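Local structure of cytosolic phospholipase A2 delta (Homo sapiens, 5IZ5) at residues B[98-101]-B[102-105]; B[201-205]-B[206-210]. The protein is a calcium-dependent phospholipase A2 that hydrolyses glycerophospholipids at the sn-2 position, with a preference for linoleic acid there. The protein carries 3 engineered substitutions. All blocks are in the same frame, centred on the assembly; numbering follows the deposited sequence.

Interaction 1: B[98-101]-B[102-105]; sequences DEDS and VTED
Asp100 and Val102 meet in an Asx turn at the tip of the loop between strands 91-98 and 106-114, a local contact in which carboxylates fold over nearby backbone amides. A chi1 of -174° sets CG of Asp100 beside its own carbonyl carbon and turns the carboxylate toward the residues that follow, where OD1 accepts two amides. Val102 N lies 2.8 Å from Asp100 OD1, nearly in line with its C-O bond. Thr103 N is farther, 3.3 Å from the same Asp100 OD1, and comes from well above the carboxylate plane. Nearer the base of the loop, beside strand 106-114, Asp105 reaches back across it, its OD2 taking the amide N of Asp100 at 2.9 Å with an N-H...O angle of 156°; its other oxygen, OD1, is bonded to Tyr50 OH, so this carboxylate ties the loop to strand 49-55. Substituting an alanine for Asp100 would probably leave the amides of Val102 and Thr103 without their shared acceptor and the tip of the loop freer to move. Asp98 OD1 is held by Asp48 N. Asp98 and Asp100 are both predicted calcium ligands, together with Asp42, Asp48 and Asp106, an aspartate-rich arrangement characteristic of the calcium-binding loops of C2 domains.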
loop_
_atom_site.group_PDB
_atom_site.type_symbol
_atom_site.label_atom_id
_atom_site.label_comp_id
_atom_site.label_asym_id
_atom_site.label_seq_id
_atom_site.Cartn_x
_atom_site.Cartn_y
_atom_site.Cartn_z
ATOM N N ASP B 98 0.436 36.609 -5.452
ATOM C CA ASP B 98 1.005 37.938 -5.662
ATOM C C ASP B 98 2.040 37.827 -6.777
ATOM O O ASP B 98 3.063 37.163 -6.606
ATOM C CB ASP B 98 1.653 38.435 -4.365
ATOM C CG ASP B 98 2.233 39.847 -4.481
ATOM O OD1 ASP B 98 2.100 40.501 -5.538
ATOM O OD2 ASP B 98 2.827 40.310 -3.490
ATOM N N GLU B 99 1.775 38.470 -7.913
ATOM C CA GLU B 99 2.647 38.329 -9.079
ATOM C C GLU B 99 3.981 39.058 -8.910
ATOM O O GLU B 99 4.019 40.235 -8.552
ATOM C CB GLU B 99 1.953 38.815 -10.349
ATOM C CG GLU B 99 2.733 38.484 -11.614
ATOM C CD GLU B 99 1.958 38.806 -12.874
ATOM O OE1 GLU B 99 1.987 39.974 -13.311
ATOM O OE2 GLU B 99 1.317 37.890 -13.428
ATOM N N ASP B 100 5.065 38.333 -9.177
ATOM C CA ASP B 100 6.415 38.885 -9.161
ATOM C C ASP B 100 7.192 38.214 -10.281
ATOM O O ASP B 100 7.329 36.992 -10.301
ATOM C CB ASP B 100 7.076 38.621 -7.807
ATOM C CG ASP B 100 8.426 39.297 -7.653
ATOM O OD1 ASP B 100 9.276 39.258 -8.577
ATOM O OD2 ASP B 100 8.647 39.844 -6.560
ATOM N N SER B 101 7.705 39.023 -11.202
ATOM C CA SER B 101 8.416 38.507 -12.371
ATOM C C SER B 101 9.771 37.867 -12.038
ATOM O O SER B 101 10.283 37.077 -12.828
ATOM C CB SER B 101 8.605 39.618 -13.408
ATOM O OG SER B 101 9.170 40.775 -12.812
ATOM N N VAL B 102 10.345 38.201 -10.881
ATOM C CA VAL B 102 11.661 37.687 -10.491
ATOM C C VAL B 102 11.552 36.355 -9.746
ATOM O O VAL B 102 12.145 35.356 -10.150
ATOM C CB VAL B 102 12.423 38.698 -9.606
ATOM C CG1 VAL B 102 13.819 38.174 -9.278
ATOM C CG2 VAL B 102 12.517 40.054 -10.296
ATOM N N THR B 103 10.811 36.353 -8.642
ATOM C CA THR B 103 10.674 35.158 -7.812
ATOM C C THR B 103 9.341 34.476 -8.053
ATOM O O THR B 103 8.391 35.094 -8.550
ATOM C CB THR B 103 10.775 35.495 -6.313
ATOM O OG1 THR B 103 9.983 36.654 -6.030
ATOM C CG2 THR B 103 12.224 35.754 -5.914
ATOM N N GLU B 104 9.276 33.200 -7.684
ATOM C CA GLU B 104 8.026 32.460 -7.733
ATOM C C GLU B 104 7.010 33.175 -6.849
ATOM O O GLU B 104 7.335 33.650 -5.760
ATOM C CB GLU B 104 8.215 31.001 -7.305
ATOM C CG GLU B 104 9.016 30.180 -8.309
ATOM C CD GLU B 104 9.079 28.698 -7.968
ATOM O OE1 GLU B 104 9.596 27.933 -8.809
ATOM O OE2 GLU B 104 8.631 28.298 -6.867
ATOM N N ASP B 105 5.788 33.269 -7.352
ATOM C CA ASP B 105 4.755 34.102 -6.743
ATOM C C ASP B 105 4.322 33.574 -5.384
ATOM O O ASP B 105 4.097 32.378 -5.223
ATOM C CB ASP B 105 3.555 34.194 -7.685
ATOM C CG ASP B 105 3.892 34.891 -8.987
ATOM O OD1 ASP B 105 3.053 34.872 -9.909
ATOM O OD2 ASP B 105 5.003 35.459 -9.096
#

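Interaction 2: B[201-205]-B[206-210]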
loop_
_atom_site.group_PDB
_atom_site.type_symbol
_atom_site.label_atom_id
_atom_site.label_comp_id
_atom_site.label_asym_id
_atom_site.label_seq_id
_atom_site.Cartn_x
_atom_site.Cartn_y
_atom_site.Cartn_z
ATOM N N GLN B 201 2.679 15.929 -25.173
ATOM C CA GLN B 201 3.554 14.955 -25.805
ATOM C C GLN B 201 4.312 15.625 -26.946
ATOM O O GLN B 201 3.718 16.318 -27.781
ATOM C CB GLN B 201 2.754 13.757 -26.313
ATOM C CG GLN B 201 2.133 12.933 -25.195
ATOM C CD GLN B 201 1.402 11.700 -25.698
ATOM O OE1 GLN B 201 2.013 10.792 -26.254
ATOM N NE2 GLN B 201 0.088 11.658 -25.495
ATOM N N THR B 202 5.626 15.428 -26.962
ATOM C CA THR B 202 6.483 16.013 -27.980
ATOM C C THR B 202 7.260 14.932 -28.688
ATOM O O THR B 202 7.461 13.840 -28.152
ATOM C CB THR B 202 7.500 16.992 -27.383
ATOM O OG1 THR B 202 8.441 16.271 -26.581
ATOM C CG2 THR B 202 6.802 18.043 -26.544
ATOM N N SER B 203 7.705 15.250 -29.895
ATOM C CA SER B 203 8.476 14.315 -30.681
ATOM C C SER B 203 9.040 14.954 -31.937
ATOM O O SER B 203 8.405 15.821 -32.546
ATOM C CB SER B 203 7.602 13.145 -31.101
ATOM O OG SER B 203 8.201 12.478 -32.190
ATOM N N PHE B 204 10.225 14.495 -32.332
ATOM C CA PHE B 204 10.797 14.879 -33.612
ATOM C C PHE B 204 10.086 14.134 -34.733
ATOM O O PHE B 204 9.522 13.063 -34.525
ATOM C CB PHE B 204 12.299 14.607 -33.639
ATOM C CG PHE B 204 13.079 15.477 -32.697
ATOM C CD1 PHE B 204 13.652 14.953 -31.543
ATOM C CD2 PHE B 204 13.222 16.830 -32.955
ATOM C CE1 PHE B 204 14.362 15.768 -30.676
ATOM C CE2 PHE B 204 13.928 17.649 -32.094
ATOM C CZ PHE B 204 14.500 17.119 -30.951
ATOM N N LEU B 205 10.088 14.717 -35.923
ATOM C CA LEU B 205 9.453 14.074 -37.067
ATOM C C LEU B 205 10.264 12.857 -37.483
ATOM O O LEU B 205 11.495 12.899 -37.481
ATOM C CB LEU B 205 9.304 15.053 -38.229
ATOM C CG LEU B 205 8.386 16.257 -37.985
ATOM C CD1 LEU B 205 8.254 17.066 -39.266
ATOM C CD2 LEU B 205 7.018 15.821 -37.481
ATOM N N GLY B 206 9.564 11.773 -37.814
ATOM C CA GLY B 206 10.189 10.468 -38.042
ATOM C C GLY B 206 10.362 9.663 -36.763
ATOM O O GLY B 206 10.064 8.467 -36.719
ATOM N N THR B 207 10.860 10.324 -35.720
ATOM C CA THR B 207 11.096 9.692 -34.424
ATOM C C THR B 207 9.798 9.289 -33.689
ATOM O O THR B 207 9.821 8.341 -32.912
ATOM C CB THR B 207 12.008 10.595 -33.567
ATOM O OG1 THR B 207 13.285 10.693 -34.206
ATOM C CG2 THR B 207 12.220 10.075 -32.150
ATOM N N ALA B 208 8.674 9.970 -33.939
ATOM C CA ALA B 208 7.368 9.512 -33.405
ATOM C C ALA B 208 6.312 9.362 -34.491
ATOM O O ALA B 208 6.102 10.266 -35.299
ATOM C CB ALA B 208 6.850 10.435 -32.317
ATOM N N SER B 209 5.638 8.214 -34.476
ATOM C CA SER B 209 4.617 7.878 -35.465
ATOM C C SER B 209 3.186 8.178 -34.979
ATOM O O SER B 209 2.373 8.741 -35.724
ATOM C CB SER B 209 4.750 6.394 -35.840
ATOM O OG SER B 209 4.199 5.541 -34.844
ATOM N N ALA B 210 2.886 7.803 -33.734
ATOM C CA ALA B 210 1.514 7.844 -33.203
ATOM C C ALA B 210 1.465 8.311 -31.748
ATOM O O ALA B 210 2.441 8.174 -31.011
ATOM C CB ALA B 210 0.872 6.469 -33.325
#
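With CG anti to the carbonyl carbon (chi1 -67°), Phe204 turns its ring away from the loop that follows and leaves CB to meet Thr207, whose CB lies 4.0 Å from Phe204 CB. Thr207 sets OG1 beside its own backbone N (chi1 -64°), which brings the hydroxyl oxygen alongside the same carbon, 4.1 Å from Phe204 CB. The ring takes little part in the turn itself; the Phe204 side chain touches Glu188 of strand 188-193 instead. The backbone does most of the work. Phe204 O accepts the amide of Ala208, four residues on, at 3.3 Å between N and O; the donor sits almost in line with the carbonyl, the C=O...N angle being 168°. This bond closes an alpha-turn. Within it, a weak bond of 3.2 Å from Thr207 N to Leu205 O forms a classic gamma-turn centred on Gly206. At its backbone angles a CB would lie too close to the Leu205 carbonyl oxygen. On the inner side of the bend Ser203 faces Ala208, but the Ser203 hydroxyl is modelled too close to the alanine methyl, so its exact place is doubtful. The Leu205 side chain leaves the turn and touches Leu172 of strand 160-172. The turn lies in what may be a second C2 domain, between the first and the catalytic domain. Strand 200-204 is an outer strand of a four-stranded antiparallel sheet, bonded to strand 188-193. The loop carries the chain across to strand 210-216, which pairs with strand 160-172 in another sheet, while Gln201 and Ser203 pack on Phe211 of that strand.

Overall arrangement
Interactions 1 and 2 are both surface contacts within a single run of chain, each made where a strand gives way to a loop, yet they hold different elements. Their centres are 35 Å apart and their nearest atoms about 20 Å, the first belonging to the N-terminal C2 domain and the second to what may be another. Residues 98-105 connect neighbouring strands of one sheet; residues 201-210 pass from one sheet to another. The chemistry differs accordingly. In interaction 1, side-chain carboxylates bind backbone amides beside a predicted calcium site, whereas in interaction 2 the bonds run from backbone to backbone, aided by a glycine and light aliphatic packing, away from the calcium site and the catalytic residues.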